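Local coordinates for microtubule-associated protein 1 light chain 3 (Plasmodium falciparum, PDB 4EOY) that is the malarial Atg8, a ubiquitin-fold protein that binds a peptide of its partner Atg3 and probably serves the Atg8 conjugation pathway, at residues A[29-34]-A[51-56]; A[57-62]-A[100-105]. The protein carries 3 engineered substitutions. One frame throughout, in Å; residues are numbered along the deposited sequence.

Interaction 1 of 2, residues A[29-34]-A[51-56]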
ATOM      1  N   PRO A  29     -11.549 -13.415  -2.472  1.00 52.22           N
ATOM      2  CA  PRO A  29     -12.390 -12.684  -1.519  1.00 51.14           C
ATOM      3  C   PRO A  29     -11.791 -12.506  -0.115  1.00 51.50           C
ATOM      4  O   PRO A  29     -12.282 -11.671   0.652  1.00 58.79           O
ATOM      5  CB  PRO A  29     -13.671 -13.526  -1.456  1.00 52.79           C
ATOM      6  CG  PRO A  29     -13.247 -14.890  -1.873  1.00 62.84           C
ATOM      7  CD  PRO A  29     -12.156 -14.693  -2.878  1.00 55.03           C
ATOM      8  N   ASN A  30     -10.748 -13.269   0.212  1.00 43.45           N
ATOM      9  CA  ASN A  30     -10.080 -13.153   1.512  1.00 39.95           C
ATOM     10  C   ASN A  30      -8.861 -12.218   1.515  1.00 35.73           C
ATOM     11  O   ASN A  30      -8.134 -12.163   2.508  1.00 29.09           O
ATOM     12  CB  ASN A  30      -9.653 -14.538   2.009  1.00 38.99           C
ATOM     13  CG  ASN A  30     -10.821 -15.475   2.195  1.00 49.89           C
ATOM     14  OD1 ASN A  30     -11.964 -15.047   2.392  1.00 63.30           O
ATOM     15  ND2 ASN A  30     -10.542 -16.763   2.146  1.00 46.20           N
ATOM     16  N   ARG A  31      -8.622 -11.509   0.411  1.00 33.95           N
ATOM     17  CA  ARG A  31      -7.532 -10.524   0.340  1.00 37.07           C
ATOM     18  C   ARG A  31      -8.055  -9.160  -0.123  1.00 34.76           C
ATOM     19  O   ARG A  31      -9.064  -9.076  -0.844  1.00 29.45           O
ATOM     20  CB  ARG A  31      -6.428 -11.023  -0.597  1.00 41.31           C
ATOM     21  CG  ARG A  31      -5.650 -12.222  -0.056  1.00 38.82           C
ATOM     22  CD  ARG A  31      -4.464 -12.594  -0.944  1.00 52.11           C
ATOM     23  NE  ARG A  31      -3.497 -13.512  -0.304  1.00 54.02           N
ATOM     24  CZ  ARG A  31      -2.312 -13.170   0.222  1.00 48.63           C
ATOM     25  NH1 ARG A  31      -1.879 -11.912   0.217  1.00 46.03           N
ATOM     26  NH2 ARG A  31      -1.537 -14.107   0.760  1.00 49.34           N
ATOM     27  N   ILE A  32      -7.382  -8.086   0.291  1.00 33.66           N
ATOM     28  CA  ILE A  32      -7.796  -6.737  -0.110  1.00 28.37           C
ATOM     29  C   ILE A  32      -6.758  -6.066  -0.987  1.00 25.08           C
ATOM     30  O   ILE A  32      -5.556  -6.189  -0.743  1.00 23.29           O
ATOM     31  CB  ILE A  32      -8.161  -5.850   1.100  1.00 32.44           C
ATOM     32  CG1 ILE A  32      -6.964  -5.624   2.005  1.00 37.88           C
ATOM     33  CG2 ILE A  32      -9.277  -6.511   1.900  1.00 35.97           C
ATOM     34  CD1 ILE A  32      -7.195  -4.535   3.027  1.00 39.21           C
ATOM     35  N   PRO A  33      -7.219  -5.386  -2.052  1.00 26.38           N
ATOM     36  CA  PRO A  33      -6.293  -4.695  -2.928  1.00 27.84           C
ATOM     37  C   PRO A  33      -5.865  -3.342  -2.348  1.00 30.34           C
ATOM     38  O   PRO A  33      -6.717  -2.491  -2.064  1.00 29.18           O
ATOM     39  CB  PRO A  33      -7.102  -4.522  -4.220  1.00 26.23           C
ATOM     40  CG  PRO A  33      -8.522  -4.509  -3.783  1.00 22.15           C
ATOM     41  CD  PRO A  33      -8.591  -5.406  -2.597  1.00 25.22           C
ATOM     42  N   VAL A  34      -4.555  -3.164  -2.190  1.00 26.14           N
ATOM     43  CA  VAL A  34      -3.989  -1.966  -1.609  1.00 25.10           C
ATOM     44  C   VAL A  34      -2.975  -1.371  -2.571  1.00 33.45           C
ATOM     45  O   VAL A  34      -2.175  -2.108  -3.146  1.00 38.87           O
ATOM     46  CB  VAL A  34      -3.291  -2.276  -0.278  1.00 18.69           C
ATOM     47  CG1 VAL A  34      -2.624  -1.033   0.271  1.00 19.52           C
ATOM     48  CG2 VAL A  34      -4.288  -2.828   0.716  1.00 21.14           C
ATOM     49  N   LYS A  51       1.491  -2.194  -5.579  1.00 25.89           N
ATOM     50  CA  LYS A  51       0.194  -2.851  -5.458  1.00 26.76           C
ATOM     51  C   LYS A  51       0.336  -4.089  -4.581  1.00 28.40           C
ATOM     52  O   LYS A  51       1.193  -4.930  -4.830  1.00 26.19           O
ATOM     53  CB  LYS A  51      -0.334  -3.246  -6.841  1.00 28.31           C
ATOM     54  CG  LYS A  51      -0.435  -2.083  -7.810  1.00 29.44           C
ATOM     55  CD  LYS A  51      -1.711  -2.094  -8.643  1.00 30.76           C
ATOM     56  CE  LYS A  51      -1.744  -3.257  -9.618  1.00 39.18           C
ATOM     57  NZ  LYS A  51      -2.963  -3.263 -10.474  1.00 42.11           N
ATOM     58  N   PHE A  52      -0.510  -4.181  -3.563  1.00 25.77           N
ATOM     59  CA  PHE A  52      -0.482  -5.263  -2.603  1.00 25.34           C
ATOM     60  C   PHE A  52      -1.827  -5.957  -2.530  1.00 23.97           C
ATOM     61  O   PHE A  52      -2.875  -5.309  -2.628  1.00 26.55           O
ATOM     62  CB  PHE A  52      -0.155  -4.710  -1.217  1.00 27.64           C
ATOM     63  CG  PHE A  52       1.260  -4.294  -1.069  1.00 28.02           C
ATOM     64  CD1 PHE A  52       1.698  -3.110  -1.621  1.00 25.84           C
ATOM     65  CD2 PHE A  52       2.169  -5.111  -0.398  1.00 34.59           C
ATOM     66  CE1 PHE A  52       3.014  -2.723  -1.493  1.00 29.94           C
ATOM     67  CE2 PHE A  52       3.495  -4.730  -0.265  1.00 34.81           C
ATOM     68  CZ  PHE A  52       3.915  -3.530  -0.815  1.00 34.45           C
ATOM     69  N   LEU A  53      -1.786  -7.266  -2.342  1.00 20.55           N
ATOM     70  CA  LEU A  53      -2.981  -8.055  -2.118  1.00 21.32           C
ATOM     71  C   LEU A  53      -2.842  -8.612  -0.714  1.00 22.92           C
ATOM     72  O   LEU A  53      -2.173  -9.626  -0.505  1.00 25.69           O
ATOM     73  CB  LEU A  53      -3.070  -9.151  -3.178  1.00 23.48           C
ATOM     74  CG  LEU A  53      -4.444  -9.688  -3.542  1.00 27.70           C
ATOM     75  CD1 LEU A  53      -5.418  -8.544  -3.823  1.00 32.39           C
ATOM     76  CD2 LEU A  53      -4.321 -10.600  -4.753  1.00 26.18           C
ATOM     77  N   VAL A  54      -3.435  -7.921   0.261  1.00 24.60           N
ATOM     78  CA  VAL A  54      -3.141  -8.158   1.680  1.00 23.56           C
ATOM     79  C   VAL A  54      -4.191  -9.058   2.342  1.00 25.55           C
ATOM     80  O   VAL A  54      -5.388  -8.827   2.194  1.00 28.14           O
ATOM     81  CB  VAL A  54      -3.109  -6.829   2.433  1.00 27.74           C
ATOM     82  CG1 VAL A  54      -2.753  -7.037   3.898  1.00 33.06           C
ATOM     83  CG2 VAL A  54      -2.116  -5.886   1.768  1.00 29.99           C
ATOM     84  N   PRO A  55      -3.751 -10.082   3.086  1.00 24.59           N
ATOM     85  CA  PRO A  55      -4.718 -10.949   3.754  1.00 28.13           C
ATOM     86  C   PRO A  55      -5.647 -10.149   4.657  1.00 31.14           C
ATOM     87  O   PRO A  55      -5.187  -9.256   5.376  1.00 34.84           O
ATOM     88  CB  PRO A  55      -3.843 -11.886   4.592  1.00 26.30           C
ATOM     89  CG  PRO A  55      -2.517 -11.849   3.947  1.00 24.43           C
ATOM     90  CD  PRO A  55      -2.369 -10.469   3.398  1.00 27.52           C
ATOM     91  N   MET A  56      -6.936 -10.465   4.612  1.00 28.87           N
ATOM     92  CA  MET A  56      -7.935  -9.695   5.356  1.00 28.38           C
ATOM     93  C   MET A  56      -7.701  -9.663   6.878  1.00 23.86           C
ATOM     94  O   MET A  56      -7.957  -8.641   7.515  1.00 24.42           O
ATOM     95  CB  MET A  56      -9.336 -10.211   5.047  1.00 31.92           C
ATOM     96  CG  MET A  56      -9.621 -11.616   5.551  1.00 33.48           C
ATOM     97  SD  MET A  56     -11.341 -12.062   5.301  1.00 51.76           S
ATOM     98  CE  MET A  56     -11.443 -13.579   6.257  1.00 37.53           C
TER
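Asn30 begins the pairing from a loop: its carbonyl O accepts the N-H of Met56 at 3.0 Å, and the extended Met56 side chain runs alongside that of Asn30. At Arg31, a non-hydrogen-bonded partner of Pro55, the side chain reaches over the second strand. CB packs on Leu53 CG; CG lies beside the backbone N (chi1 -69°), and the chain then stays extended as far as NE. Pro55 CG lies 3.6 Å above one guanidinium face, near its rim, while the carbonyl of Leu53 sits at the guanidinium edge; the very short approach of Arg31 NH1 to Leu53 O makes details of that bond doubtful. Ile32 and Val54 form a hydrogen-bonded pair, Ile32 N to Val54 O and Val54 N to Ile32 O both measuring 2.9 Å, and Ile32 CG1 leans on Val54 CB. Pro33, which has no N-H, falls at a non-hydrogen-bonded position beside Leu53. Val34 closes the ladder with Phe52: Phe52 N meets Val34 O at 2.7 Å, and Val34 CG2 touches Val54 CG2 at 3.9 Å. The strand axes run at 150°, an antiparallel pair in the ubiquitin-fold sheet; strand 51-55 is outermost within the chain and hydrogen-bonds to the bound Atg3 peptide through Lys51 and Leu53. Helix 14-27 packs on Pro33 and Leu53, whereas Val54 and Phe52 meet helix 60-72, and strand 31-38 continues the sheet to strand 117-122.

Interaction 2 of 2, residues A[57-62]-A[100-105]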
ATOM      1  N   ASN A  57      -7.234 -10.776   7.453  1.00 28.95           N
ATOM      2  CA  ASN A  57      -6.977 -10.887   8.898  1.00 25.76           C
ATOM      3  C   ASN A  57      -5.602 -10.404   9.369  1.00 25.51           C
ATOM      4  O   ASN A  57      -5.309 -10.423  10.566  1.00 20.97           O
ATOM      5  CB  ASN A  57      -7.252 -12.306   9.404  1.00 25.92           C
ATOM      6  CG  ASN A  57      -8.716 -12.545   9.740  1.00 30.05           C
ATOM      7  OD1 ASN A  57      -9.464 -11.618  10.057  1.00 52.99           O
ATOM      8  ND2 ASN A  57      -9.123 -13.793   9.701  1.00 23.33           N
ATOM      9  N   MET A  58      -4.773  -9.933   8.441  1.00 30.70           N
ATOM     10  CA  MET A  58      -3.496  -9.319   8.813  1.00 29.90           C
ATOM     11  C   MET A  58      -3.721  -8.043   9.629  1.00 28.43           C
ATOM     12  O   MET A  58      -4.507  -7.177   9.240  1.00 27.59           O
ATOM     13  CB  MET A  58      -2.660  -8.967   7.579  1.00 27.90           C
ATOM     14  CG  MET A  58      -1.398  -8.174   7.884  1.00 28.12           C
ATOM     15  SD  MET A  58      -0.215  -8.108   6.506  1.00 40.05           S
ATOM     16  CE  MET A  58       0.485  -9.769   6.637  1.00 27.69           C
ATOM     17  N   LEU A  59      -2.990  -7.912  10.727  1.00 23.03           N
ATOM     18  CA  LEU A  59      -3.085  -6.719  11.557  1.00 28.82           C
ATOM     19  C   LEU A  59      -2.433  -5.525  10.874  1.00 25.96           C
ATOM     20  O   LEU A  59      -1.441  -5.663  10.160  1.00 26.74           O
ATOM     21  CB  LEU A  59      -2.429  -6.951  12.919  1.00 28.92           C
ATOM     22  CG  LEU A  59      -3.154  -7.949  13.807  1.00 34.85           C
ATOM     23  CD1 LEU A  59      -2.266  -8.362  14.969  1.00 44.27           C
ATOM     24  CD2 LEU A  59      -4.470  -7.349  14.287  1.00 36.50           C
ATOM     25  N   VAL A  60      -2.996  -4.345  11.104  1.00 28.81           N
ATOM     26  CA  VAL A  60      -2.465  -3.124  10.509  1.00 28.34           C
ATOM     27  C   VAL A  60      -1.010  -2.958  10.942  1.00 28.48           C
ATOM     28  O   VAL A  60      -0.143  -2.711  10.112  1.00 35.34           O
ATOM     29  CB  VAL A  60      -3.315  -1.885  10.876  1.00 24.33           C
ATOM     30  CG1 VAL A  60      -2.661  -0.596  10.418  1.00 21.84           C
ATOM     31  CG2 VAL A  60      -4.696  -1.992  10.261  1.00 22.91           C
ATOM     32  N   GLY A  61      -0.746  -3.125  12.236  1.00 28.41           N
ATOM     33  CA  GLY A  61       0.616  -3.047  12.759  1.00 33.14           C
ATOM     34  C   GLY A  61       1.599  -3.968  12.049  1.00 31.70           C
ATOM     35  O   GLY A  61       2.757  -3.618  11.854  1.00 33.57           O
ATOM     36  N   GLU A  62       1.135  -5.148  11.665  1.00 30.86           N
ATOM     37  CA  GLU A  62       1.975  -6.100  10.948  1.00 35.73           C
ATOM     38  C   GLU A  62       2.232  -5.610   9.528  1.00 27.71           C
ATOM     39  O   GLU A  62       3.365  -5.641   9.053  1.00 27.73           O
ATOM     40  CB  GLU A  62       1.321  -7.487  10.929  1.00 37.27           C
ATOM     41  CG  GLU A  62       1.165  -8.120  12.303  1.00 38.44           C
ATOM     42  CD  GLU A  62       0.279  -9.364  12.308  1.00 57.24           C
ATOM     43  OE1 GLU A  62      -0.594  -9.498  11.421  1.00 76.80           O
ATOM     44  OE2 GLU A  62       0.443 -10.206  13.223  1.00 71.35           O
ATOM     45  N   GLY A 100      -3.968  -1.566  16.128  1.00 37.33           N
ATOM     46  CA  GLY A 100      -4.669  -2.742  16.655  1.00 37.73           C
ATOM     47  C   GLY A 100      -5.903  -3.209  15.892  1.00 35.77           C
ATOM     48  O   GLY A 100      -6.719  -3.934  16.440  1.00 45.74           O
ATOM     49  N   LEU A 101      -6.030  -2.806  14.632  1.00 35.41           N
ATOM     50  CA  LEU A 101      -7.171  -3.164  13.788  1.00 32.66           C
ATOM     51  C   LEU A 101      -6.739  -4.203  12.758  1.00 37.46           C
ATOM     52  O   LEU A 101      -5.541  -4.432  12.564  1.00 36.62           O
ATOM     53  CB  LEU A 101      -7.714  -1.930  13.058  1.00 29.75           C
ATOM     54  CG  LEU A 101      -8.434  -0.852  13.884  1.00 35.23           C
ATOM     55  CD1 LEU A 101      -8.860   0.329  13.009  1.00 29.71           C
ATOM     56  CD2 LEU A 101      -9.635  -1.426  14.619  1.00 31.32           C
ATOM     57  N   LEU A 102      -7.729  -4.830  12.120  1.00 34.78           N
ATOM     58  CA  LEU A 102      -7.507  -5.711  10.971  1.00 29.03           C
ATOM     59  C   LEU A 102      -7.427  -4.886   9.699  1.00 28.70           C
ATOM     60  O   LEU A 102      -8.012  -3.812   9.604  1.00 36.80           O
ATOM     61  CB  LEU A 102      -8.656  -6.717  10.822  1.00 28.06           C
ATOM     62  CG  LEU A 102      -8.937  -7.715  11.935  1.00 26.14           C
ATOM     63  CD1 LEU A 102     -10.130  -8.557  11.519  1.00 37.84           C
ATOM     64  CD2 LEU A 102      -7.744  -8.603  12.251  1.00 26.10           C
ATOM     65  N   MET A 103      -6.716  -5.399   8.701  1.00 29.17           N
ATOM     66  CA  MET A 103      -6.633  -4.724   7.403  1.00 25.24           C
ATOM     67  C   MET A 103      -7.973  -4.711   6.686  1.00 24.60           C
ATOM     68  O   MET A 103      -8.209  -3.870   5.821  1.00 24.26           O
ATOM     69  CB  MET A 103      -5.566  -5.376   6.496  1.00 32.45           C
ATOM     70  CG  MET A 103      -4.122  -4.955   6.791  1.00 22.71           C
ATOM     71  SD  MET A 103      -3.812  -3.184   6.559  1.00 25.63           S
ATOM     72  CE  MET A 103      -4.267  -2.901   4.858  1.00 19.66           C
ATOM     73  N   GLN A 104      -8.867  -5.634   7.036  1.00 25.13           N
ATOM     74  CA  GLN A 104     -10.216  -5.587   6.500  1.00 22.06           C
ATOM     75  C   GLN A 104     -10.944  -4.332   6.984  1.00 22.52           C
ATOM     76  O   GLN A 104     -11.713  -3.742   6.231  1.00 20.76           O
ATOM     77  CB  GLN A 104     -11.006  -6.828   6.904  1.00 24.66           C
ATOM     78  CG  GLN A 104     -12.424  -6.884   6.338  1.00 23.05           C
ATOM     79  CD  GLN A 104     -12.454  -7.039   4.825  1.00 30.21           C
ATOM     80  OE1 GLN A 104     -11.494  -7.545   4.214  1.00 34.36           O
ATOM     81  NE2 GLN A 104     -13.562  -6.625   4.206  1.00 25.05           N
ATOM     82  N   ASP A 105     -10.714  -3.949   8.241  1.00 24.87           N
ATOM     83  CA  ASP A 105     -11.401  -2.818   8.835  1.00 22.67           C
ATOM     84  C   ASP A 105     -11.044  -1.546   8.074  1.00 24.96           C
ATOM     85  O   ASP A 105     -11.926  -0.805   7.631  1.00 25.63           O
ATOM     86  CB  ASP A 105     -11.063  -2.716  10.316  1.00 23.52           C
ATOM     87  CG  ASP A 105     -11.729  -3.797  11.127  1.00 28.91           C
ATOM     88  OD1 ASP A 105     -12.945  -4.064  10.871  1.00 28.56           O
ATOM     89  OD2 ASP A 105     -11.054  -4.373  12.017  1.00 33.29           O
TER
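Two backbone hydrogen bonds join Met58 to Met103 and Val60 to Leu101, bracketing the single bridge between Leu59 and Leu102, whose CA atoms are 4.6 Å apart. Met103 N donates to Met58 O at 2.9 Å. Val60 N gives the straighter N-H geometry, 168° at the hydrogen, to Leu101 O, which also receives a CA-H...O contact from Leu59.

Leu59 and Leu102 both occupy N-cap positions, and each has its backbone N-H turned to an acid three residues on. Leu59 N donates to Glu62 OE1 at 3.0 Å, meeting it from above the carboxylate plane; the corresponding bond from Leu102 N to Asp105 OD2 is weak at 3.4 Å. Both acids lie in the first turn of their helices, where a negative charge would probably suit the helix dipole.

Apolar contacts flank the bridge on different sides. The Leu59 and Leu102 side chains slant across each other, CD2 to CD2 at 4.1 Å, while the Leu102 side chain runs alongside Asn57, its CD1 at 3.5 Å from Asn57 OD1. On the buried side, the bend of Met103 at chi2 (-62°) brings SD to 4.0 Å from Val60 CG2. That same methyl packs against Leu101 CB.

The bridge thus ties the start of helix 60-72 to the start of helix 103-110. Met58 touches an aromatic side chain of the bound peptide. Val60 and Leu101 reach Leu106 of helix 103-110; Met103 continues onto Phe63 of helix 60-72 and onto Ile32 and Val34 of strand 31-38.

How the interactions relate
From the N terminus, the chain passes through helix 14-27 into strand 31-38, and interaction 1 closes the first loop when strand 51-55 returns beside it. The 57-62 segment follows at once and opens a second, longer loop, closed by interaction 2 at 100-105 after helix 60-72 and the intervening strands. The two loops are in series, neither nested nor crossed. Their centres lie about 11 Å apart and they touch: Gln104 N probably hydrogen-bonds to Met56 O at 3.2 Å, and Val54 CG1 packs on Met103 CG. Together they join the edge of the sheet to the starts of helices 60-72 and 103-110.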